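Local coordinates for SnoaL-like domain protein (Mycobacterium hassiacum, PDB 6P44) that probably catalyses ketosteroid (steroid Delta) isomerisation and, as an engineered mutant, binds 3,4-dinitrophenol in its pocket, at residues N9-Y14 / H75-Y80; L29-A34 / T101-G106; D33-N38 / S42-G47. The protein carries 1 engineered substitution. One frame throughout, in Å; residues are numbered along the deposited sequence. Where two conformers were deposited one is given.

Contact 1 of 3, residues N9-Y14 / H75-Y80. With DNX (3,4-dinitrophenol), chain H.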
loop_
_atom_site.group_PDB
_atom_site.type_symbol
_atom_site.label_atom_id
_atom_site.label_comp_id
_atom_site.label_asym_id
_atom_site.label_seq_id
_atom_site.Cartn_x
_atom_site.Cartn_y
_atom_site.Cartn_z
ATOM N N ASN B 9 14.809 7.295 -2.889
ATOM C CA ASN B 9 16.012 7.511 -2.098
ATOM C C ASN B 9 15.663 7.737 -0.635
ATOM O O ASN B 9 16.356 7.247 0.261
ATOM C CB ASN B 9 16.778 8.723 -2.624
ATOM C CG ASN B 9 17.463 8.462 -3.962
ATOM O OD1 ASN B 9 17.627 7.316 -4.392
ATOM N ND2 ASN B 9 17.867 9.533 -4.629
ATOM N N THR B 10 14.617 8.519 -0.377
ATOM C CA THR B 10 14.234 8.775 1.005
ATOM C C THR B 10 13.786 7.502 1.705
ATOM O O THR B 10 14.117 7.293 2.877
ATOM C CB THR B 10 13.161 9.860 1.046
ATOM O OG1 THR B 10 13.713 11.052 0.458
ATOM C CG2 THR B 10 12.676 10.124 2.481
ATOM N N VAL B 11 13.039 6.641 1.006
ATOM C CA VAL B 11 12.679 5.351 1.584
ATOM C C VAL B 11 13.925 4.562 1.958
ATOM O O VAL B 11 13.987 3.946 3.025
ATOM C CB VAL B 11 11.743 4.553 0.659
ATOM C CG1 VAL B 11 11.577 3.136 1.177
ATOM C CG2 VAL B 11 10.382 5.247 0.559
ATOM N N HIS B 12 14.930 4.544 1.083
ATOM C CA HIS B 12 16.144 3.810 1.425
ATOM C C HIS B 12 16.833 4.399 2.653
ATOM O O HIS B 12 17.370 3.653 3.480
ATOM C CB HIS B 12 17.078 3.731 0.226
ATOM C CG HIS B 12 16.690 2.675 -0.751
ATOM N ND1 HIS B 12 17.214 1.402 -0.721
ATOM C CD2 HIS B 12 15.830 2.700 -1.797
ATOM C CE1 HIS B 12 16.693 0.690 -1.703
ATOM N NE2 HIS B 12 15.849 1.453 -2.370
ATOM N N ARG B 13 16.792 5.712 2.833
ATOM C CA ARG B 13 17.423 6.240 4.034
ATOM C C ARG B 13 16.588 5.951 5.272
ATOM O O ARG B 13 17.146 5.734 6.356
ATOM C CB ARG B 13 17.700 7.719 3.876
ATOM C CG ARG B 13 18.744 7.964 2.828
ATOM C CD ARG B 13 19.291 9.347 2.954
ATOM N NE ARG B 13 18.226 10.344 3.018
ATOM C CZ ARG B 13 17.501 10.736 1.977
ATOM N NH1 ARG B 13 17.714 10.212 0.780
ATOM N NH2 ARG B 13 16.550 11.648 2.136
ATOM N N TYR B 14 15.260 5.919 5.133
ATOM C CA TYR B 14 14.418 5.473 6.232
ATOM C C TYR B 14 14.821 4.075 6.669
ATOM O O TYR B 14 15.021 3.813 7.860
ATOM C CB TYR B 14 12.955 5.508 5.769
ATOM C CG TYR B 14 11.998 4.891 6.744
ATOM C CD1 TYR B 14 11.654 5.554 7.900
ATOM C CD2 TYR B 14 11.441 3.643 6.517
ATOM C CE1 TYR B 14 10.790 5.002 8.811
ATOM C CE2 TYR B 14 10.562 3.077 7.430
ATOM C CZ TYR B 14 10.231 3.772 8.575
ATOM O OH TYR B 14 9.366 3.243 9.512
ATOM N N HIS B 75 3.532 11.079 -6.042
ATOM C CA HIS B 75 4.072 11.541 -4.768
ATOM C C HIS B 75 4.165 10.423 -3.738
ATOM O O HIS B 75 4.330 10.697 -2.539
ATOM C CB HIS B 75 3.234 12.704 -4.227
ATOM C CG HIS B 75 3.104 13.835 -5.194
ATOM N ND1 HIS B 75 4.170 14.633 -5.552
ATOM C CD2 HIS B 75 2.044 14.280 -5.909
ATOM C CE1 HIS B 75 3.769 15.532 -6.431
ATOM N NE2 HIS B 75 2.484 15.337 -6.668
ATOM N N GLU B 76 4.065 9.168 -4.182
ATOM C CA GLU B 76 3.945 8.031 -3.287
ATOM C C GLU B 76 5.047 7.007 -3.548
ATOM O O GLU B 76 5.605 6.918 -4.640
ATOM C CB GLU B 76 2.579 7.347 -3.431
ATOM C CG GLU B 76 1.393 8.308 -3.451
ATOM C CD GLU B 76 0.089 7.676 -3.003
ATOM O OE1 GLU B 76 0.112 6.601 -2.356
ATOM O OE2 GLU B 76 -0.958 8.273 -3.296
ATOM N N VAL B 77 5.299 6.178 -2.540
ATOM C CA VAL B 77 6.119 4.984 -2.715
ATOM C C VAL B 77 5.447 3.843 -1.965
ATOM O O VAL B 77 5.186 3.959 -0.762
ATOM C CB VAL B 77 7.556 5.162 -2.195
ATOM C CG1 VAL B 77 8.355 3.892 -2.481
ATOM C CG2 VAL B 77 8.247 6.369 -2.823
ATOM N N ALA B 78 5.156 2.755 -2.669
ATOM C CA ALA B 78 4.699 1.514 -2.055
ATOM C C ALA B 78 5.854 0.542 -2.089
ATOM O O ALA B 78 6.514 0.403 -3.124
ATOM C CB ALA B 78 3.512 0.908 -2.797
ATOM N N PHE B 79 6.121 -0.111 -0.964
ATOM C CA PHE B 79 7.255 -1.022 -0.895
ATOM C C PHE B 79 6.935 -2.224 -0.032
ATOM O O PHE B 79 6.256 -2.109 0.990
ATOM C CB PHE B 79 8.574 -0.343 -0.483
ATOM C CG PHE B 79 8.525 0.498 0.777
ATOM C CD1 PHE B 79 7.858 1.719 0.828
ATOM C CD2 PHE B 79 9.216 0.086 1.900
ATOM C CE1 PHE B 79 7.883 2.501 1.991
ATOM C CE2 PHE B 79 9.219 0.858 3.061
ATOM C CZ PHE B 79 8.569 2.060 3.091
ATOM N N TYR B 80 7.399 -3.379 -0.489
ATOM C CA TYR B 80 7.236 -4.649 0.203
ATOM C C TYR B 80 8.632 -5.059 0.652
ATOM O O TYR B 80 9.561 -5.097 -0.166
ATOM C CB TYR B 80 6.631 -5.657 -0.778
ATOM C CG TYR B 80 6.304 -7.030 -0.242
ATOM C CD1 TYR B 80 5.907 -7.235 1.072
ATOM C CD2 TYR B 80 6.397 -8.138 -1.071
ATOM C CE1 TYR B 80 5.605 -8.509 1.535
ATOM C CE2 TYR B 80 6.100 -9.403 -0.610
ATOM C CZ TYR B 80 5.706 -9.585 0.688
ATOM O OH TYR B 80 5.414 -10.861 1.149
HETATM C C1 DNX H . 8.053 0.264 10.004
HETATM C C2 DNX H . 8.900 0.400 11.094
HETATM C C3 DNX H . 8.766 -0.469 12.154
HETATM N N3 DNX H . 9.667 -0.265 13.289
HETATM C C4 DNX H . 7.812 -1.475 12.136
HETATM N N4 DNX H . 7.634 -2.405 13.250
HETATM C C5 DNX H . 6.979 -1.615 11.043
HETATM C C6 DNX H . 7.096 -0.741 9.976
HETATM O O1 DNX H . 8.179 1.130 8.963
HETATM O O31 DNX H . 9.327 0.517 14.161
HETATM O O32 DNX H . 10.733 -0.863 13.299
HETATM O O41 DNX H . 6.501 -2.754 13.534
HETATM O O42 DNX H . 8.630 -2.803 13.837
#

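Contact 2 of 3, residues L29-A34 / T101-G106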
loop_
_atom_site.group_PDB
_atom_site.type_symbol
_atom_site.label_atom_id
_atom_site.label_comp_id
_atom_site.label_asym_id
_atom_site.label_seq_id
_atom_site.Cartn_x
_atom_site.Cartn_y
_atom_site.Cartn_z
ATOM N N LEU B 29 13.229 12.719 8.718
ATOM C CA LEU B 29 12.712 12.498 7.374
ATOM C C LEU B 29 11.253 12.904 7.240
ATOM O O LEU B 29 10.780 13.119 6.117
ATOM C CB LEU B 29 12.839 11.022 6.985
ATOM C CG LEU B 29 14.261 10.476 6.921
ATOM C CD1 LEU B 29 14.210 9.020 6.533
ATOM C CD2 LEU B 29 15.105 11.261 5.922
ATOM N N TYR B 30 10.529 12.979 8.349
ATOM C CA TYR B 30 9.106 13.262 8.322
ATOM C C TYR B 30 8.850 14.760 8.366
ATOM O O TYR B 30 9.620 15.529 8.948
ATOM C CB TYR B 30 8.418 12.607 9.511
ATOM C CG TYR B 30 8.181 11.115 9.359
ATOM C CD1 TYR B 30 7.015 10.655 8.771
ATOM C CD2 TYR B 30 9.093 10.182 9.836
ATOM C CE1 TYR B 30 6.747 9.309 8.663
ATOM C CE2 TYR B 30 8.831 8.813 9.735
ATOM C CZ TYR B 30 7.657 8.388 9.131
ATOM O OH TYR B 30 7.334 7.057 8.997
ATOM N N ALA B 31 7.748 15.160 7.732
ATOM C CA ALA B 31 7.257 16.527 7.780
ATOM C C ALA B 31 6.787 16.889 9.188
ATOM O O ALA B 31 6.470 16.023 10.009
ATOM C CB ALA B 31 6.095 16.681 6.799
ATOM N N ASP B 32 6.722 18.196 9.456
ATOM C CA ASP B 32 6.324 18.664 10.782
ATOM C C ASP B 32 4.943 18.148 11.177
ATOM O O ASP B 32 4.700 17.857 12.356
ATOM C CB ASP B 32 6.305 20.196 10.831
ATOM C CG ASP B 32 7.695 20.838 10.722
ATOM O OD1 ASP B 32 8.732 20.150 10.829
ATOM O OD2 ASP B 32 7.726 22.067 10.523
ATOM N N ASP B 33 4.021 18.054 10.214
ATOM C CA ASP B 33 2.641 17.622 10.444
ATOM C C ASP B 33 2.356 16.245 9.842
ATOM O O ASP B 33 1.213 15.930 9.479
ATOM C CB ASP B 33 1.667 18.654 9.881
ATOM C CG ASP B 33 1.814 18.861 8.379
ATOM O OD1 ASP B 33 2.811 18.410 7.770
ATOM O OD2 ASP B 33 0.903 19.490 7.798
ATOM N N ALA B 34 3.386 15.420 9.742
ATOM C CA ALA B 34 3.244 14.108 9.144
ATOM C C ALA B 34 2.390 13.209 10.024
ATOM O O ALA B 34 2.210 13.451 11.220
ATOM C CB ALA B 34 4.624 13.466 8.984
ATOM N N THR B 101 3.766 8.718 1.492
ATOM C CA THR B 101 3.526 9.832 0.593
ATOM C C THR B 101 4.397 10.992 1.029
ATOM O O THR B 101 4.837 11.060 2.179
ATOM C CB THR B 101 2.050 10.253 0.551
ATOM O OG1 THR B 101 1.700 10.923 1.764
ATOM C CG2 THR B 101 1.133 9.052 0.335
ATOM N N PHE B 102 4.668 11.888 0.082
ATOM C CA PHE B 102 5.712 12.894 0.240
ATOM C C PHE B 102 5.182 14.279 -0.094
ATOM O O PHE B 102 4.377 14.441 -1.013
ATOM C CB PHE B 102 6.902 12.526 -0.680
ATOM C CG PHE B 102 7.527 11.235 -0.289
ATOM C CD1 PHE B 102 6.951 10.035 -0.687
ATOM C CD2 PHE B 102 8.625 11.205 0.561
ATOM C CE1 PHE B 102 7.473 8.839 -0.280
ATOM C CE2 PHE B 102 9.172 10.005 0.961
ATOM C CZ PHE B 102 8.573 8.819 0.572
ATOM N N ASN B 103 5.655 15.263 0.671
ATOM C CA ASN B 103 5.338 16.664 0.456
ATOM C C ASN B 103 6.165 17.228 -0.695
ATOM O O ASN B 103 7.012 16.549 -1.289
ATOM C CB ASN B 103 5.589 17.464 1.732
ATOM C CG ASN B 103 4.496 17.290 2.733
ATOM O OD1 ASN B 103 3.351 17.038 2.368
ATOM N ND2 ASN B 103 4.832 17.420 4.003
ATOM N N ASP B 104 5.921 18.500 -1.010
ATOM C CA ASP B 104 6.649 19.133 -2.102
ATOM C C ASP B 104 8.146 19.199 -1.824
ATOM O O ASP B 104 8.950 19.157 -2.766
ATOM C CB ASP B 104 6.100 20.539 -2.353
ATOM C CG ASP B 104 4.714 20.525 -2.967
ATOM O OD1 ASP B 104 4.302 19.472 -3.501
ATOM O OD2 ASP B 104 4.045 21.579 -2.937
ATOM N N ASP B 105 8.540 19.321 -0.555
ATOM C CA ASP B 105 9.946 19.404 -0.172
ATOM C C ASP B 105 10.592 18.037 0.029
ATOM O O ASP B 105 11.738 17.961 0.490
ATOM C CB ASP B 105 10.115 20.248 1.098
ATOM C CG ASP B 105 9.605 19.554 2.357
ATOM O OD1 ASP B 105 9.081 18.419 2.279
ATOM O OD2 ASP B 105 9.729 20.163 3.443
ATOM N N GLY B 106 9.883 16.962 -0.282
ATOM C CA GLY B 106 10.465 15.645 -0.225
ATOM C C GLY B 106 10.397 14.978 1.127
ATOM O O GLY B 106 10.804 13.821 1.242
#

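Contact 3 of 3, residues D33-N38 / S42-G47. Engineered in segment 33-38: N38 (natural residue Asp). With DNX (3,4-dinitrophenol), chain H.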
loop_
_atom_site.group_PDB
_atom_site.type_symbol
_atom_site.label_atom_id
_atom_site.label_comp_id
_atom_site.label_asym_id
_atom_site.label_seq_id
_atom_site.Cartn_x
_atom_site.Cartn_y
_atom_site.Cartn_z
ATOM N N ASP B 33 4.021 18.054 10.214
ATOM C CA ASP B 33 2.641 17.622 10.444
ATOM C C ASP B 33 2.356 16.245 9.842
ATOM O O ASP B 33 1.213 15.930 9.479
ATOM C CB ASP B 33 1.667 18.654 9.881
ATOM C CG ASP B 33 1.814 18.861 8.379
ATOM O OD1 ASP B 33 2.811 18.410 7.770
ATOM O OD2 ASP B 33 0.903 19.490 7.798
ATOM N N ALA B 34 3.386 15.420 9.742
ATOM C CA ALA B 34 3.244 14.108 9.144
ATOM C C ALA B 34 2.390 13.209 10.024
ATOM O O ALA B 34 2.210 13.451 11.220
ATOM C CB ALA B 34 4.624 13.466 8.984
ATOM N N THR B 35 1.884 12.144 9.416
ATOM C CA THR B 35 1.152 11.109 10.123
ATOM C C THR B 35 1.832 9.758 9.954
ATOM O O THR B 35 2.383 9.445 8.895
ATOM C CB THR B 35 -0.294 11.013 9.615
ATOM O OG1 THR B 35 -0.306 10.741 8.202
ATOM C CG2 THR B 35 -1.033 12.312 9.879
ATOM N N VAL B 36 1.765 8.942 11.004
ATOM C CA VAL B 36 2.233 7.558 10.967
ATOM C C VAL B 36 1.112 6.683 11.493
ATOM O O VAL B 36 0.615 6.901 12.607
ATOM C CB VAL B 36 3.510 7.343 11.799
ATOM C CG1 VAL B 36 3.812 5.843 11.944
ATOM C CG2 VAL B 36 4.686 8.064 11.159
ATOM N N GLU B 37 0.731 5.681 10.709
ATOM C CA GLU B 37 -0.271 4.698 11.105
ATOM C C GLU B 37 0.399 3.333 10.994
ATOM O O GLU B 37 0.545 2.789 9.893
ATOM C CB GLU B 37 -1.520 4.831 10.240
ATOM C CG GLU B 37 -2.701 4.077 10.758
ATOM C CD GLU B 37 -3.958 4.255 9.899
ATOM O OE1 GLU B 37 -4.066 5.271 9.188
ATOM O OE2 GLU B 37 -4.848 3.383 9.946
ATOM N N ASN B 38 0.838 2.796 12.135
ATOM C CA ASN B 38 1.613 1.558 12.171
ATOM C C ASN B 38 1.175 0.734 13.377
ATOM O O ASN B 38 1.567 1.048 14.511
ATOM C CB ASN B 38 3.109 1.842 12.269
ATOM C CG ASN B 38 3.913 0.578 12.297
ATOM O OD1 ASN B 38 3.405 -0.478 11.951
ATOM N ND2 ASN B 38 5.172 0.671 12.707
ATOM N N SER B 42 -4.684 1.169 13.729
ATOM C CA SER B 42 -4.386 1.709 15.050
ATOM C C SER B 42 -4.401 3.237 15.013
ATOM O O SER B 42 -4.361 3.860 13.948
ATOM C CB SER B 42 -3.038 1.203 15.571
ATOM O OG SER B 42 -1.946 1.657 14.780
ATOM N N GLU B 43 -4.475 3.839 16.200
ATOM C CA GLU B 43 -4.562 5.287 16.282
ATOM C C GLU B 43 -3.353 5.947 15.626
ATOM O O GLU B 43 -2.202 5.594 15.898
ATOM C CB GLU B 43 -4.697 5.749 17.734
ATOM C CG GLU B 43 -5.033 7.227 17.793
ATOM C CD GLU B 43 -5.165 7.790 19.192
ATOM O OE1 GLU B 43 -5.179 7.024 20.175
ATOM O OE2 GLU B 43 -5.271 9.035 19.295
ATOM N N VAL B 44 -3.628 6.934 14.774
ATOM C CA VAL B 44 -2.586 7.630 14.025
ATOM C C VAL B 44 -1.750 8.516 14.947
ATOM O O VAL B 44 -2.282 9.202 15.833
ATOM C CB VAL B 44 -3.237 8.471 12.909
ATOM C CG1 VAL B 44 -2.192 9.284 12.155
ATOM C CG2 VAL B 44 -3.979 7.598 11.918
ATOM N N HIS B 45 -0.436 8.541 14.703
ATOM C CA HIS B 45 0.498 9.418 15.405
ATOM C C HIS B 45 0.707 10.651 14.528
ATOM O O HIS B 45 1.072 10.525 13.354
ATOM C CB HIS B 45 1.829 8.697 15.583
ATOM C CG HIS B 45 1.688 7.370 16.252
ATOM N ND1 HIS B 45 1.479 7.237 17.608
ATOM C CD2 HIS B 45 1.648 6.118 15.739
ATOM C CE1 HIS B 45 1.335 5.957 17.902
ATOM N NE2 HIS B 45 1.431 5.258 16.787
ATOM N N ILE B 46 0.445 11.831 15.079
ATOM C CA ILE B 46 0.392 13.061 14.299
ATOM C C ILE B 46 1.479 14.020 14.773
ATOM O O ILE B 46 1.536 14.378 15.960
ATOM C CB ILE B 46 -0.995 13.723 14.408
ATOM C CG1 ILE B 46 -2.090 12.771 13.920
ATOM C CG2 ILE B 46 -1.027 15.026 13.605
ATOM C CD1 ILE B 46 -3.543 13.258 14.211
ATOM N N GLY B 47 2.308 14.470 13.838
ATOM C CA GLY B 47 3.336 15.474 14.102
ATOM C C GLY B 47 4.674 14.861 14.465
ATOM O O GLY B 47 4.765 13.754 14.989
HETATM C C1 DNX H . 8.053 0.264 10.004
HETATM C C2 DNX H . 8.900 0.400 11.094
HETATM C C3 DNX H . 8.766 -0.469 12.154
HETATM N N3 DNX H . 9.667 -0.265 13.289
HETATM C C4 DNX H . 7.812 -1.475 12.136
HETATM N N4 DNX H . 7.634 -2.405 13.250
HETATM C C5 DNX H . 6.979 -1.615 11.043
HETATM C C6 DNX H . 7.096 -0.741 9.976
HETATM O O1 DNX H . 8.179 1.130 8.963
HETATM O O31 DNX H . 9.327 0.517 14.161
HETATM O O32 DNX H . 10.733 -0.863 13.299
HETATM O O41 DNX H . 6.501 -2.754 13.534
HETATM O O42 DNX H . 8.630 -2.803 13.837
HETATM O O HOH W 1 -6.511 4.103 12.060
HETATM O O HOH W 2 -0.458 3.966 14.426
HETATM O O HOH W 3 0.955 2.498 16.823
#

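Contact 1 of 3, residues N9-Y14 / H75-Y80
V11 sets its CG1 methyl over the ring of F79, 3.6 Å from the ring centroid and only 7° off the ring normal, a CH-pi contact centred almost exactly on one face. The branch that does this is the one anti to the backbone N (chi1 171°). The other methyl, CG2, lies beside that N and meets V77 CG1 at 3.9 Å, the two valines reaching toward each other tip to tip. One helical valine therefore touches two residues that are two apart on the strand and point to the same side of it. F79 comes to V11 from the opposite direction, and the edge of its ring faces V77 O. These contacts seat helix 4-20 on strand 76-85, the helix-on-curved-sheet packing of the SnoaL-like, NTF2-type fold, in which the hollow side of the sheet forms a pocket. One helical turn beyond V11, Y14 also turns toward the sheet and carries its hydroxyl into that pocket. Y14 OH lies 2.5 Å from O1 of the bound 3,4-dinitrophenol, a very short hydrogen bond made at the ring edge, and the same hydroxyl is bonded to Y55 OH. This is consistent with the oxyanion-hole tyrosine of ketosteroid isomerases, the ligand phenol standing in for the steroid oxygen. On the reverse of the strand E76 forms a salt bridge to K112 of the second subunit, and Y80 meets Y80 of that subunit.

Contact 2 of 3, residues L29-A34 / T101-G106
A31 and N103 face each other across the contact, methyl against amide. The CB of A31 points at the other segment, and N103 answers with the nitrogen end of its side chain: ND2 lies 3.2 Å from A31 CB, while the amide oxygen OD1 is turned away, 5.2 Å from A31 CB. With CG placed beside the backbone N (chi1 -78°), the N103 side chain reaches across to the methyl, and its C-N bond leads toward that carbon. N103 was deposited in two conformers, so this unusually close approach holds for one of them and is doubtful in detail. D33 brings its carboxylate from the flank, OD1 standing 4.4 Å from N103 ND2, too long for a direct bond. A31 and N103 each begin a type I turn. A34 N bonds back to A31 O at 3.2 Å, and G106 N to N103 O at 3.1 Å; G106 has a positive phi (87°), a backbone in which a CB would strike the preceding carbonyl oxygen. The start of strand 108-121 runs between the two segments, its backbone pairing with A31 through I108 and with T101 through K109. D32 forms a salt bridge to R48, and D105 one to R107. The hydroxyl of Y30, next to A31, bonds to Y55 OH. The contact is thus sparse packing between the corner after helix 23-29 and the turn of the hairpin 92-102/108-121, at one end of the curved sheet of an NTF2-like fold.

Contact 3 of 3, residues D33-N38 / S42-G47
Segments 33-38 and 42-47 run antiparallel, 154° apart end to end. V36 and H45 form the hydrogen-bonded pair, V36 N to H45 O and H45 N to V36 O both 2.9 Å, and T35 with I46 the non-hydrogen-bonded one. G47 N, at the N-cap of helix 48-54, closes the ladder with a nearly straight bond (176°) to A34 O at 2.8 Å. V44 crosses two neighbours obliquely: CG1 touches T35 CB at 3.6 Å, and CG2 meets the end of E37, whose extended chain runs past S42 O. The E37 carboxylate is bonded through OE2 to G41 N and, by a water, to S42 O. A second water gathers N38 N, E43 O and S42 OG, itself bonded to P39 O; a third joins N38 O to H45 NE2. N38, an engineered replacement of Asp, swings CG anti to its N (chi1 -180°), bringing ND2 within 3.4 Å of C5 of the dinitrophenol, while OD1 is bonded to W115 NE1. This is a beta hairpin at the sheet edge, whose first strand leads into the ligand pocket at N38, a position that probably corresponds to the catalytic aspartate of ketosteroid isomerases.

How the contacts relate
From the N terminus, helix 4-20 supplies the first half of contact 1, whose loop closes only at strand 76-85. Contact 2 starts inside that loop, at residues 29-34, and ends beyond it at 101-106, so the two cross. Contact 3 begins on the same stretch as contact 2, sharing D33 and A34, closes after a short turn and lies nested inside contact 1. Contacts 1 and 2 touch where V77 packs on F102; contacts 2 and 3 touch through Y30 and V36. Contacts 1 and 3 do not touch, but both reach the same sheet and the dinitrophenol. They bring helix and edge hairpin to the pocket; contact 2 joins the corner after helix 23-29 to the end of strand 92-102.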